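PDB 5X3E: kinesin-like protein from Caenorhabditis elegans, which probably couples ATP hydrolysis to movement along microtubules, as a motor of the kinesin-6 family. Local coordinates for residues Val39-Pro44 with Thr127-Gly132; Phe117-Thr122 with Met422-Phe427; Leu232-Asp235 with Leu241-Arg244. All coordinates share one frame; numbering follows the deposited sequence.

Interaction 1: Val39-Pro44 with Thr127-Gly132; sequences VCRLCP and TYTMTG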
ATOM      1  N   VAL A  39       8.728   7.396   8.793  1.00 65.09           N
ATOM      2  CA  VAL A  39       9.869   6.679   9.341  1.00 56.13           C
ATOM      3  C   VAL A  39      10.894   6.512   8.228  1.00 60.79           C
ATOM      4  O   VAL A  39      10.589   6.642   7.038  1.00 70.28           O
ATOM      5  CB  VAL A  39       9.492   5.309   9.943  1.00 51.82           C
ATOM      6  CG1 VAL A  39       8.347   5.456  10.936  1.00 51.40           C
ATOM      7  CG2 VAL A  39       9.153   4.311   8.845  1.00 43.79           C
ATOM      8  N   CYS A  40      12.127   6.242   8.631  1.00 71.32           N
ATOM      9  CA  CYS A  40      13.248   6.176   7.709  1.00 66.58           C
ATOM     10  C   CYS A  40      14.027   4.890   7.958  1.00 64.31           C
ATOM     11  O   CYS A  40      14.191   4.469   9.108  1.00 71.89           O
ATOM     12  CB  CYS A  40      14.146   7.410   7.868  1.00 69.11           C
ATOM     13  SG  CYS A  40      15.561   7.467   6.763  1.00 76.58           S
ATOM     14  N   ARG A  41      14.495   4.263   6.879  1.00 57.37           N
ATOM     15  CA  ARG A  41      15.211   2.994   6.965  1.00 66.78           C
ATOM     16  C   ARG A  41      16.491   3.070   6.149  1.00 70.04           C
ATOM     17  O   ARG A  41      16.443   3.277   4.932  1.00 71.18           O
ATOM     18  CB  ARG A  41      14.356   1.821   6.483  1.00 53.90           C
ATOM     19  CG  ARG A  41      15.100   0.504   6.575  1.00 54.01           C
ATOM     20  CD  ARG A  41      14.347  -0.640   5.936  1.00 48.50           C
ATOM     21  NE  ARG A  41      14.833  -1.920   6.439  1.00 52.69           N
ATOM     22  CZ  ARG A  41      14.421  -3.103   6.000  1.00 57.44           C
ATOM     23  NH1 ARG A  41      13.513  -3.171   5.036  1.00 63.36           N
ATOM     24  NH2 ARG A  41      14.918  -4.216   6.522  1.00 52.81           N
ATOM     25  N   LEU A  42      17.627   2.872   6.819  1.00 62.40           N
ATOM     26  CA  LEU A  42      18.918   2.850   6.146  1.00 65.54           C
ATOM     27  C   LEU A  42      19.203   1.450   5.607  1.00 70.03           C
ATOM     28  O   LEU A  42      19.002   0.452   6.310  1.00 74.64           O
ATOM     29  CB  LEU A  42      20.033   3.254   7.118  1.00 74.78           C
ATOM     30  CG  LEU A  42      19.914   4.520   7.975  1.00 71.88           C
ATOM     31  CD1 LEU A  42      21.280   4.908   8.539  1.00 76.73           C
ATOM     32  CD2 LEU A  42      19.275   5.672   7.242  1.00 67.08           C
ATOM     33  N   CYS A  43      19.672   1.373   4.372  1.00 67.47           N
ATOM     34  CA  CYS A  43      20.070   0.083   3.836  1.00 78.04           C
ATOM     35  C   CYS A  43      21.512  -0.228   4.247  1.00 81.17           C
ATOM     36  O   CYS A  43      22.242   0.659   4.700  1.00 84.54           O
ATOM     37  CB  CYS A  43      19.935   0.078   2.317  1.00 68.71           C
ATOM     38  SG  CYS A  43      20.899   1.353   1.523  1.00 87.55           S
ATOM     39  N   PRO A  44      21.945  -1.485   4.121  1.00 76.63           N
ATOM     40  CA  PRO A  44      23.340  -1.811   4.451  1.00 87.60           C
ATOM     41  C   PRO A  44      24.328  -1.018   3.600  1.00 98.06           C
ATOM     42  O   PRO A  44      24.136  -0.838   2.395  1.00106.08           O
ATOM     43  CB  PRO A  44      23.429  -3.318   4.176  1.00 95.16           C
ATOM     44  CG  PRO A  44      22.204  -3.648   3.356  1.00 85.37           C
ATOM     45  CD  PRO A  44      21.162  -2.702   3.843  1.00 73.47           C
ATOM     46  N   THR A 127      12.238  -1.572  -2.607  1.00 56.37           N
ATOM     47  CA  THR A 127      11.611  -2.842  -2.981  1.00 72.52           C
ATOM     48  C   THR A 127      11.944  -3.934  -1.963  1.00 66.20           C
ATOM     49  O   THR A 127      11.095  -4.783  -1.651  1.00 66.78           O
ATOM     50  CB  THR A 127      12.065  -3.264  -4.386  1.00 82.28           C
ATOM     51  OG1 THR A 127      11.553  -2.325  -5.349  1.00 88.54           O
ATOM     52  CG2 THR A 127      11.573  -4.672  -4.733  1.00 65.93           C
ATOM     53  N   TYR A 128      13.159  -3.925  -1.410  1.00 60.06           N
ATOM     54  CA  TYR A 128      13.506  -4.888  -0.361  1.00 55.40           C
ATOM     55  C   TYR A 128      12.599  -4.716   0.851  1.00 62.39           C
ATOM     56  O   TYR A 128      12.118  -5.701   1.420  1.00 64.19           O
ATOM     57  CB  TYR A 128      14.970  -4.740   0.038  1.00 49.17           C
ATOM     58  CG  TYR A 128      15.381  -5.593   1.225  1.00 58.00           C
ATOM     59  CD1 TYR A 128      15.588  -6.962   1.092  1.00 61.15           C
ATOM     60  CD2 TYR A 128      15.569  -5.020   2.477  1.00 57.18           C
ATOM     61  CE1 TYR A 128      15.965  -7.730   2.179  1.00 69.13           C
ATOM     62  CE2 TYR A 128      15.939  -5.778   3.558  1.00 68.77           C
ATOM     63  CZ  TYR A 128      16.139  -7.129   3.406  1.00 74.00           C
ATOM     64  OH  TYR A 128      16.513  -7.876   4.496  1.00 62.46           O
ATOM     65  N   THR A 129      12.354  -3.468   1.255  1.00 53.89           N
ATOM     66  CA  THR A 129      11.461  -3.205   2.377  1.00 47.33           C
ATOM     67  C   THR A 129      10.048  -3.695   2.086  1.00 52.85           C
ATOM     68  O   THR A 129       9.412  -4.322   2.943  1.00 56.19           O
ATOM     69  CB  THR A 129      11.455  -1.712   2.684  1.00 51.73           C
ATOM     70  OG1 THR A 129      12.764  -1.311   3.114  1.00 54.40           O
ATOM     71  CG2 THR A 129      10.429  -1.378   3.751  1.00 44.04           C
ATOM     72  N   MET A 130       9.551  -3.446   0.872  1.00 58.22           N
ATOM     73  CA  MET A 130       8.156  -3.730   0.549  1.00 48.39           C
ATOM     74  C   MET A 130       7.927  -5.213   0.286  1.00 51.10           C
ATOM     75  O   MET A 130       6.990  -5.810   0.830  1.00 57.19           O
ATOM     76  CB  MET A 130       7.713  -2.906  -0.661  1.00 47.60           C
ATOM     77  CG  MET A 130       6.263  -3.148  -1.048  1.00 59.60           C
ATOM     78  SD  MET A 130       5.100  -2.457   0.141  1.00 57.91           S
ATOM     79  CE  MET A 130       5.118  -0.730  -0.353  1.00 62.99           C
ATOM     80  N   THR A 131       8.770  -5.822  -0.545  1.00 52.53           N
ATOM     81  CA  THR A 131       8.583  -7.210  -0.957  1.00 56.06           C
ATOM     82  C   THR A 131       9.752  -8.103  -0.572  1.00 67.17           C
ATOM     83  O   THR A 131       9.554  -9.115   0.108  1.00 64.02           O
ATOM     84  CB  THR A 131       8.361  -7.252  -2.476  1.00 58.20           C
ATOM     85  OG1 THR A 131       7.228  -6.445  -2.811  1.00 76.77           O
ATOM     86  CG2 THR A 131       8.125  -8.674  -2.950  1.00 55.93           C
ATOM     87  N   GLY A 132      10.965  -7.765  -1.005  1.00 68.47           N
ATOM     88  CA  GLY A 132      12.129  -8.561  -0.661  1.00 68.75           C
ATOM     89  C   GLY A 132      12.138  -9.894  -1.391  1.00 73.43           C
ATOM     90  O   GLY A 132      11.572 -10.046  -2.484  1.00 77.52           O
TER

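Interaction 2: Phe117-Thr122 with Met422-Phe427; sequences FTYGVT and MSALAF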
ATOM      1  N   PHE A 117       3.421   4.065   2.224  1.00 55.56           N
ATOM      2  CA  PHE A 117       4.323   4.335   1.114  1.00 53.65           C
ATOM      3  C   PHE A 117       5.732   3.859   1.447  1.00 60.35           C
ATOM      4  O   PHE A 117       6.173   3.940   2.597  1.00 75.14           O
ATOM      5  CB  PHE A 117       4.412   5.830   0.796  1.00 54.15           C
ATOM      6  CG  PHE A 117       3.125   6.459   0.374  1.00 65.37           C
ATOM      7  CD1 PHE A 117       2.680   6.352  -0.936  1.00 76.28           C
ATOM      8  CD2 PHE A 117       2.390   7.212   1.270  1.00 59.52           C
ATOM      9  CE1 PHE A 117       1.502   6.956  -1.336  1.00 60.26           C
ATOM     10  CE2 PHE A 117       1.218   7.817   0.879  1.00 64.35           C
ATOM     11  CZ  PHE A 117       0.771   7.691  -0.428  1.00 60.12           C
ATOM     12  N   THR A 118       6.445   3.388   0.428  1.00 53.37           N
ATOM     13  CA  THR A 118       7.900   3.289   0.476  1.00 54.44           C
ATOM     14  C   THR A 118       8.471   4.285  -0.526  1.00 55.14           C
ATOM     15  O   THR A 118       8.087   4.279  -1.701  1.00 50.86           O
ATOM     16  CB  THR A 118       8.399   1.867   0.176  1.00 57.32           C
ATOM     17  OG1 THR A 118       7.884   1.409  -1.079  1.00 69.60           O
ATOM     18  CG2 THR A 118       7.977   0.906   1.275  1.00 57.01           C
ATOM     19  N   TYR A 119       9.358   5.153  -0.050  1.00 60.31           N
ATOM     20  CA  TYR A 119       9.913   6.250  -0.830  1.00 68.93           C
ATOM     21  C   TYR A 119      11.435   6.152  -0.857  1.00 75.91           C
ATOM     22  O   TYR A 119      12.047   5.620   0.072  1.00 74.35           O
ATOM     23  CB  TYR A 119       9.480   7.597  -0.236  1.00 67.84           C
ATOM     24  CG  TYR A 119       9.939   8.810  -1.007  1.00 67.37           C
ATOM     25  CD1 TYR A 119       9.137   9.372  -1.988  1.00 70.34           C
ATOM     26  CD2 TYR A 119      11.168   9.401  -0.745  1.00 70.37           C
ATOM     27  CE1 TYR A 119       9.550  10.480  -2.698  1.00 75.28           C
ATOM     28  CE2 TYR A 119      11.591  10.508  -1.451  1.00 77.67           C
ATOM     29  CZ  TYR A 119      10.775  11.044  -2.427  1.00 77.25           C
ATOM     30  OH  TYR A 119      11.182  12.151  -3.134  1.00 85.28           O
ATOM     31  N   GLY A 120      12.042   6.645  -1.925  1.00 71.80           N
ATOM     32  CA  GLY A 120      13.490   6.725  -1.977  1.00 74.47           C
ATOM     33  C   GLY A 120      14.016   6.587  -3.392  1.00 87.71           C
ATOM     34  O   GLY A 120      13.265   6.538  -4.362  1.00 86.64           O
ATOM     35  N   VAL A 121      15.346   6.583  -3.486  1.00 94.10           N
ATOM     36  CA  VAL A 121      16.066   6.409  -4.745  1.00 88.72           C
ATOM     37  C   VAL A 121      16.033   4.936  -5.141  1.00 84.60           C
ATOM     38  O   VAL A 121      15.642   4.079  -4.341  1.00 80.44           O
ATOM     39  CB  VAL A 121      17.513   6.921  -4.617  1.00 96.44           C
ATOM     40  CG1 VAL A 121      18.125   7.195  -5.978  1.00111.25           C
ATOM     41  CG2 VAL A 121      17.552   8.172  -3.772  1.00103.85           C
ATOM     42  N   THR A 122      16.401   4.635  -6.386  1.00 76.26           N
ATOM     43  CA  THR A 122      16.656   3.255  -6.786  1.00 82.34           C
ATOM     44  C   THR A 122      17.899   2.726  -6.075  1.00 80.05           C
ATOM     45  O   THR A 122      18.857   3.466  -5.833  1.00 82.01           O
ATOM     46  CB  THR A 122      16.827   3.152  -8.302  1.00 82.85           C
ATOM     47  OG1 THR A 122      15.760   3.852  -8.953  1.00 95.21           O
ATOM     48  CG2 THR A 122      16.807   1.698  -8.748  1.00 75.28           C
ATOM     49  N   MET A 422      18.853  14.242   0.387  1.00109.30           N
ATOM     50  CA  MET A 422      18.403  15.542   0.873  1.00110.47           C
ATOM     51  C   MET A 422      16.941  15.779   0.530  1.00107.21           C
ATOM     52  O   MET A 422      16.204  16.399   1.307  1.00100.85           O
ATOM     53  CB  MET A 422      19.282  16.648   0.295  1.00116.17           C
ATOM     54  CG  MET A 422      20.671  16.677   0.894  1.00123.68           C
ATOM     55  SD  MET A 422      20.579  17.062   2.651  1.00129.12           S
ATOM     56  CE  MET A 422      19.600  18.557   2.590  1.00121.98           C
ATOM     57  N   SER A 423      16.506  15.313  -0.642  1.00110.97           N
ATOM     58  CA  SER A 423      15.101  15.423  -1.015  1.00112.68           C
ATOM     59  C   SER A 423      14.255  14.379  -0.297  1.00107.83           C
ATOM     60  O   SER A 423      13.112  14.657   0.084  1.00109.26           O
ATOM     61  CB  SER A 423      14.946  15.266  -2.527  1.00120.49           C
ATOM     62  OG  SER A 423      15.337  13.966  -2.939  1.00119.33           O
ATOM     63  N   ALA A 424      14.799  13.174  -0.109  1.00106.87           N
ATOM     64  CA  ALA A 424      14.047  12.109   0.544  1.00 93.42           C
ATOM     65  C   ALA A 424      13.837  12.408   2.021  1.00 86.59           C
ATOM     66  O   ALA A 424      12.790  12.072   2.587  1.00 82.53           O
ATOM     67  CB  ALA A 424      14.762  10.771   0.366  1.00 86.42           C
ATOM     68  N   LEU A 425      14.826  13.025   2.665  1.00 93.60           N
ATOM     69  CA  LEU A 425      14.708  13.379   4.072  1.00 90.86           C
ATOM     70  C   LEU A 425      13.905  14.654   4.287  1.00 89.19           C
ATOM     71  O   LEU A 425      13.597  14.984   5.435  1.00 89.53           O
ATOM     72  CB  LEU A 425      16.098  13.526   4.701  1.00 93.55           C
ATOM     73  CG  LEU A 425      17.001  12.287   4.729  1.00 81.56           C
ATOM     74  CD1 LEU A 425      18.393  12.654   5.199  1.00 81.73           C
ATOM     75  CD2 LEU A 425      16.425  11.193   5.602  1.00 81.20           C
ATOM     76  N   ALA A 426      13.575  15.384   3.217  1.00 98.90           N
ATOM     77  CA  ALA A 426      12.703  16.546   3.345  1.00100.79           C
ATOM     78  C   ALA A 426      11.290  16.172   3.778  1.00 97.75           C
ATOM     79  O   ALA A 426      10.549  17.041   4.249  1.00 95.23           O
ATOM     80  CB  ALA A 426      12.650  17.313   2.023  1.00 89.12           C
ATOM     81  N   PHE A 427      10.903  14.901   3.632  1.00 89.74           N
ATOM     82  CA  PHE A 427       9.628  14.416   4.146  1.00 86.84           C
ATOM     83  C   PHE A 427       9.590  14.348   5.667  1.00 92.09           C
ATOM     84  O   PHE A 427       8.571  13.922   6.222  1.00 93.39           O
ATOM     85  CB  PHE A 427       9.321  13.034   3.566  1.00 84.16           C
ATOM     86  CG  PHE A 427       8.740  13.067   2.178  1.00 88.00           C
ATOM     87  CD1 PHE A 427       7.405  13.375   1.976  1.00 86.18           C
ATOM     88  CD2 PHE A 427       9.528  12.779   1.076  1.00 92.05           C
ATOM     89  CE1 PHE A 427       6.866  13.395   0.704  1.00 81.94           C
ATOM     90  CE2 PHE A 427       8.994  12.801  -0.201  1.00 91.83           C
ATOM     91  CZ  PHE A 427       7.663  13.109  -0.385  1.00 83.73           C
TER

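Interaction 3: Leu232-Asp235 with Leu241-Arg244; sequences LLED and LTKR. With SO4 (sulfate ion), chain L.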
ATOM      1  N   LEU A 232      -3.061  -3.758 -13.220  1.00 60.60           N
ATOM      2  CA  LEU A 232      -2.153  -4.876 -13.463  1.00 58.04           C
ATOM      3  C   LEU A 232      -2.848  -6.232 -13.422  1.00 58.49           C
ATOM      4  O   LEU A 232      -2.252  -7.218 -13.861  1.00 67.54           O
ATOM      5  CB  LEU A 232      -1.020  -4.853 -12.438  1.00 56.13           C
ATOM      6  CG  LEU A 232      -0.211  -3.561 -12.333  1.00 52.93           C
ATOM      7  CD1 LEU A 232       0.719  -3.630 -11.137  1.00 38.80           C
ATOM      8  CD2 LEU A 232       0.574  -3.350 -13.603  1.00 38.80           C
ATOM      9  N   LEU A 233      -4.074  -6.298 -12.903  1.00 44.86           N
ATOM     10  CA  LEU A 233      -4.852  -7.529 -12.815  1.00 45.37           C
ATOM     11  C   LEU A 233      -5.917  -7.636 -13.899  1.00 53.33           C
ATOM     12  O   LEU A 233      -6.761  -8.536 -13.838  1.00 62.26           O
ATOM     13  CB  LEU A 233      -5.498  -7.639 -11.437  1.00 54.43           C
ATOM     14  CG  LEU A 233      -4.496  -7.585 -10.289  1.00 53.49           C
ATOM     15  CD1 LEU A 233      -5.224  -7.740  -8.975  1.00 44.00           C
ATOM     16  CD2 LEU A 233      -3.444  -8.662 -10.471  1.00 51.79           C
ATOM     17  N   GLU A 234      -5.911  -6.728 -14.871  1.00 55.30           N
ATOM     18  CA  GLU A 234      -6.901  -6.753 -15.938  1.00 56.32           C
ATOM     19  C   GLU A 234      -6.822  -8.049 -16.737  1.00 63.19           C
ATOM     20  O   GLU A 234      -5.741  -8.604 -16.948  1.00 59.59           O
ATOM     21  CB  GLU A 234      -6.689  -5.548 -16.856  1.00 56.39           C
ATOM     22  CG  GLU A 234      -7.404  -5.606 -18.201  1.00 63.50           C
ATOM     23  CD  GLU A 234      -6.976  -4.484 -19.128  1.00 67.18           C
ATOM     24  OE1 GLU A 234      -7.591  -4.323 -20.205  1.00 71.76           O
ATOM     25  OE2 GLU A 234      -6.020  -3.762 -18.772  1.00 61.50           O
ATOM     26  N   ASP A 235      -7.986  -8.541 -17.172  1.00 74.23           N
ATOM     27  CA  ASP A 235      -8.055  -9.639 -18.138  1.00 87.69           C
ATOM     28  C   ASP A 235      -7.719  -9.077 -19.516  1.00 88.13           C
ATOM     29  O   ASP A 235      -8.585  -8.864 -20.368  1.00 94.23           O
ATOM     30  CB  ASP A 235      -9.432 -10.294 -18.125  1.00 92.01           C
ATOM     31  CG  ASP A 235      -9.706 -11.050 -16.845  1.00106.69           C
ATOM     32  OD1 ASP A 235      -8.746 -11.591 -16.253  1.00114.72           O
ATOM     33  OD2 ASP A 235     -10.882 -11.106 -16.429  1.00110.87           O
ATOM     34  N   LEU A 241      -2.569  -2.979 -21.883  1.00 69.72           N
ATOM     35  CA  LEU A 241      -3.326  -2.629 -20.687  1.00 61.86           C
ATOM     36  C   LEU A 241      -4.143  -1.373 -20.967  1.00 63.47           C
ATOM     37  O   LEU A 241      -3.650  -0.425 -21.587  1.00 80.92           O
ATOM     38  CB  LEU A 241      -2.429  -2.414 -19.464  1.00 52.49           C
ATOM     39  CG  LEU A 241      -1.703  -3.576 -18.792  1.00 56.81           C
ATOM     40  CD1 LEU A 241      -0.458  -3.897 -19.568  1.00 91.19           C
ATOM     41  CD2 LEU A 241      -1.324  -3.153 -17.398  1.00 53.99           C
ATOM     42  N   THR A 242      -5.391  -1.379 -20.514  1.00 66.36           N
ATOM     43  CA  THR A 242      -6.294  -0.262 -20.732  1.00 56.54           C
ATOM     44  C   THR A 242      -6.037   0.838 -19.711  1.00 50.94           C
ATOM     45  O   THR A 242      -5.873   0.571 -18.516  1.00 61.83           O
ATOM     46  CB  THR A 242      -7.743  -0.746 -20.609  1.00 65.76           C
ATOM     47  OG1 THR A 242      -7.911  -1.937 -21.393  1.00 64.54           O
ATOM     48  CG2 THR A 242      -8.715   0.329 -21.093  1.00 58.85           C
ATOM     49  N   LYS A 243      -6.018   2.082 -20.180  1.00 54.58           N
ATOM     50  CA  LYS A 243      -5.936   3.201 -19.256  1.00 55.87           C
ATOM     51  C   LYS A 243      -7.197   3.234 -18.402  1.00 57.63           C
ATOM     52  O   LYS A 243      -8.296   2.931 -18.871  1.00 61.92           O
ATOM     53  CB  LYS A 243      -5.773   4.517 -20.016  1.00 61.73           C
ATOM     54  CG  LYS A 243      -4.534   4.587 -20.891  1.00 61.22           C
ATOM     55  CD  LYS A 243      -4.338   5.990 -21.446  1.00 72.18           C
ATOM     56  CE  LYS A 243      -3.201   6.034 -22.465  1.00 87.49           C
ATOM     57  NZ  LYS A 243      -2.050   5.158 -22.081  1.00105.84           N
ATOM     58  N   ARG A 244      -7.037   3.596 -17.137  1.00 66.93           N
ATOM     59  CA  ARG A 244      -8.139   3.548 -16.191  1.00 51.20           C
ATOM     60  C   ARG A 244      -8.320   4.906 -15.537  1.00 51.13           C
ATOM     61  O   ARG A 244      -7.360   5.658 -15.347  1.00 60.23           O
ATOM     62  CB  ARG A 244      -7.902   2.484 -15.135  1.00 52.88           C
ATOM     63  CG  ARG A 244      -7.718   1.080 -15.678  1.00 46.15           C
ATOM     64  CD  ARG A 244      -8.989   0.552 -16.329  1.00 49.27           C
ATOM     65  NE  ARG A 244      -8.797  -0.791 -16.872  1.00 58.45           N
ATOM     66  CZ  ARG A 244      -9.714  -1.466 -17.558  1.00 61.67           C
ATOM     67  NH1 ARG A 244     -10.902  -0.925 -17.792  1.00 67.58           N
ATOM     68  NH2 ARG A 244      -9.443  -2.684 -18.011  1.00 59.84           N
TER
HETATM   69  S   SO4 L 510      -7.162   2.873 -23.944  1.00 90.96           S
HETATM   70  O1  SO4 L 510      -6.175   2.042 -23.267  1.00 87.37           O
HETATM   71  O2  SO4 L 510      -7.046   4.252 -23.470  1.00 89.37           O
HETATM   72  O3  SO4 L 510      -6.914   2.838 -25.382  1.00112.17           O
HETATM   73  O4  SO4 L 510      -8.505   2.359 -23.680  1.00 88.98           O
HETATM   74  O   HOH W   1      -6.043  -1.688 -16.890  1.00 43.35           O

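Interaction 1: Val39-Pro44 with Thr127-Gly132
Arg-41 reaches from the strand to the short helix that follows the probable phosphate-binding loop and meets Thr-129 and Tyr-128 there. With CG anti to the backbone N (chi1 -180°) and an extended chain, it carries its guanidinium clear of the strand and past the Thr-129 side chain, the two running in opposite directions. The tight part of the contact is at Thr-129. NH1 of Arg-41 donates to OG1 of Thr-129 over 2.8 Å, with an N-H...O angle of 148° and the hydroxyl 16° out of the guanidinium plane. CD of Arg-41 also passes close to this oxygen. That hydroxyl also bonds Gly-125 O, just before the helix, which links the Arg-41 bond to the loop leading into it. Both residues are buried.

Toward solvent the contact is looser. Tyr-128 is exposed and offers only a ring edge: its CE2 is 3.5 Å from NH2 of Arg-41, with no hydrogen bond between them. The two side chains cross at about a right angle, yet the guanidinium and ring planes are inclined only moderately to each other. Gln-93 spans this side, its OE1 taking NH2 of Arg-41 and its NE2 bonding Tyr-128 O. A sulfate, probably from the crystallisation liquor, lies about 3 Å from the Tyr-128 side chain; in related kinesins, residues at these positions probably flank the adenine of the nucleotide, and no nucleotide is bound in this apo model.

The strand 37-42 runs parallel to strand 404-411, and Arg-41 pairs through its backbone with Ile-409. Thr-129 rests on Cys-410 of that neighbouring strand, while Met-130 on the far side of the helix 126-130 packs against Leu-331 of strand 325-333.

Interaction 2: Phe117-Thr122 with Met422-Phe427
Tyr-119 and Phe-427 meet as an edge-to-face pair, the edge of Phe-427 pointing at the face of Tyr-119. The ring centroids are 4.6 Å apart and the planes stand at 65°. CE2 of Phe-427 does most of the touching, 3.3 Å from CZ of Tyr-119 and displaced toward the rim of the ring rather than over its middle. The phenol gets there because CG of Tyr-119 is anti to the backbone N (chi1 -177°), which swings the ring off the strand toward 422-427. Phe-427 takes a different rotamer, CG anti to its carbonyl carbon (chi1 -81°), and its side chain crosses the tyrosine at about a right angle.

In the P-loop NTPase fold of the motor head, Tyr-119 lies on the strand that leads into the probable phosphate-binding (Walker A) loop, whose pattern starts at Gly-120. Ala-424 belongs to helix 418-424, the last helix in the model, probably shortly before the neck linker as in other kinesins. It meets the phenol in its plane, at the rim: its CB is 3.7 Å from CE2 of Tyr-119. Ile-409 of strand 404-411 touches all three side chains, and Leu-360 of helix 350-375 also packs against Tyr-119.

Interaction 3: Leu232-Asp235 with Leu241-Arg244
Glu-234 reaches Thr-242 and Arg-244 because its CG is anti to the backbone N (chi1 165°) and the chain beyond stays extended, which carries the carboxylate across to the 241-244 side. Arg-244 answers with a bend at chi2 (-66°), which folds its guanidinium back toward the acid. The two residues lie in a beta-hairpin: strands 228-231 and 243-248 pair antiparallel, and the long loop joining them is bridged here by side chains.

The carboxylate takes hold of Thr-242 with both oxygens. OE2 of Glu-234 accepts the backbone N-H of Thr-242 on its syn lone pair, with N and O 3.0 Å apart and a nearly straight bond of 168°. OE1 of Glu-234 receives the OG1 hydroxyl of Thr-242 at 2.7 Å, from the syn side but somewhat above the plane. Two donors from one residue thus fix the rotation of the acid. Arg-244 adds charge: its NH2 makes a salt bridge to OE1 of Glu-234 at 3.3 Å, although the two flat groups are turned steeply against each other. The CB of Thr-242 lies over one face of the guanidinium, near its rim. A water joins the cluster, accepting from NE of Arg-244 at 2.9 Å and lying within hydrogen-bonding distance of OE2 of Glu-234 and the carbonyl O of Thr-242.

Behind the polar cluster, CD2 of Leu-232 rests 4.2 Å from CD2 of Leu-241, and Leu-232 continues onto Tyr-221 of strand 213-225. Past Thr-242 the chain turns its next amide outward to a sulfate, probably from the crystallisation liquor: the backbone N of Lys-243 donates to O1 of the sulfate, 3.1 Å away.

Interactions 1 and 2 are neighbours, their centres 11 Å apart, and they cross along the chain: strand 114-119 leads through the probable Walker A loop into helix 126-130; interaction 2 involves the strand where it enters the loop, interaction 1 the helix that follows. They touch directly, with CE of Met-130 3.6 Å from OG1 of Thr-118, and SG of Cys-40 4.0 Å from CD2 of Leu-425. Both include residues of the probable Walker A pattern (Gly-120, Thr-127), which places them beside the probable nucleotide site. Interaction 3 is remote, its centre 28 Å from either of the others. It reaches the same mixed sheet through strand 243-248, and its hairpin falls within the sequence that interaction 2 closes.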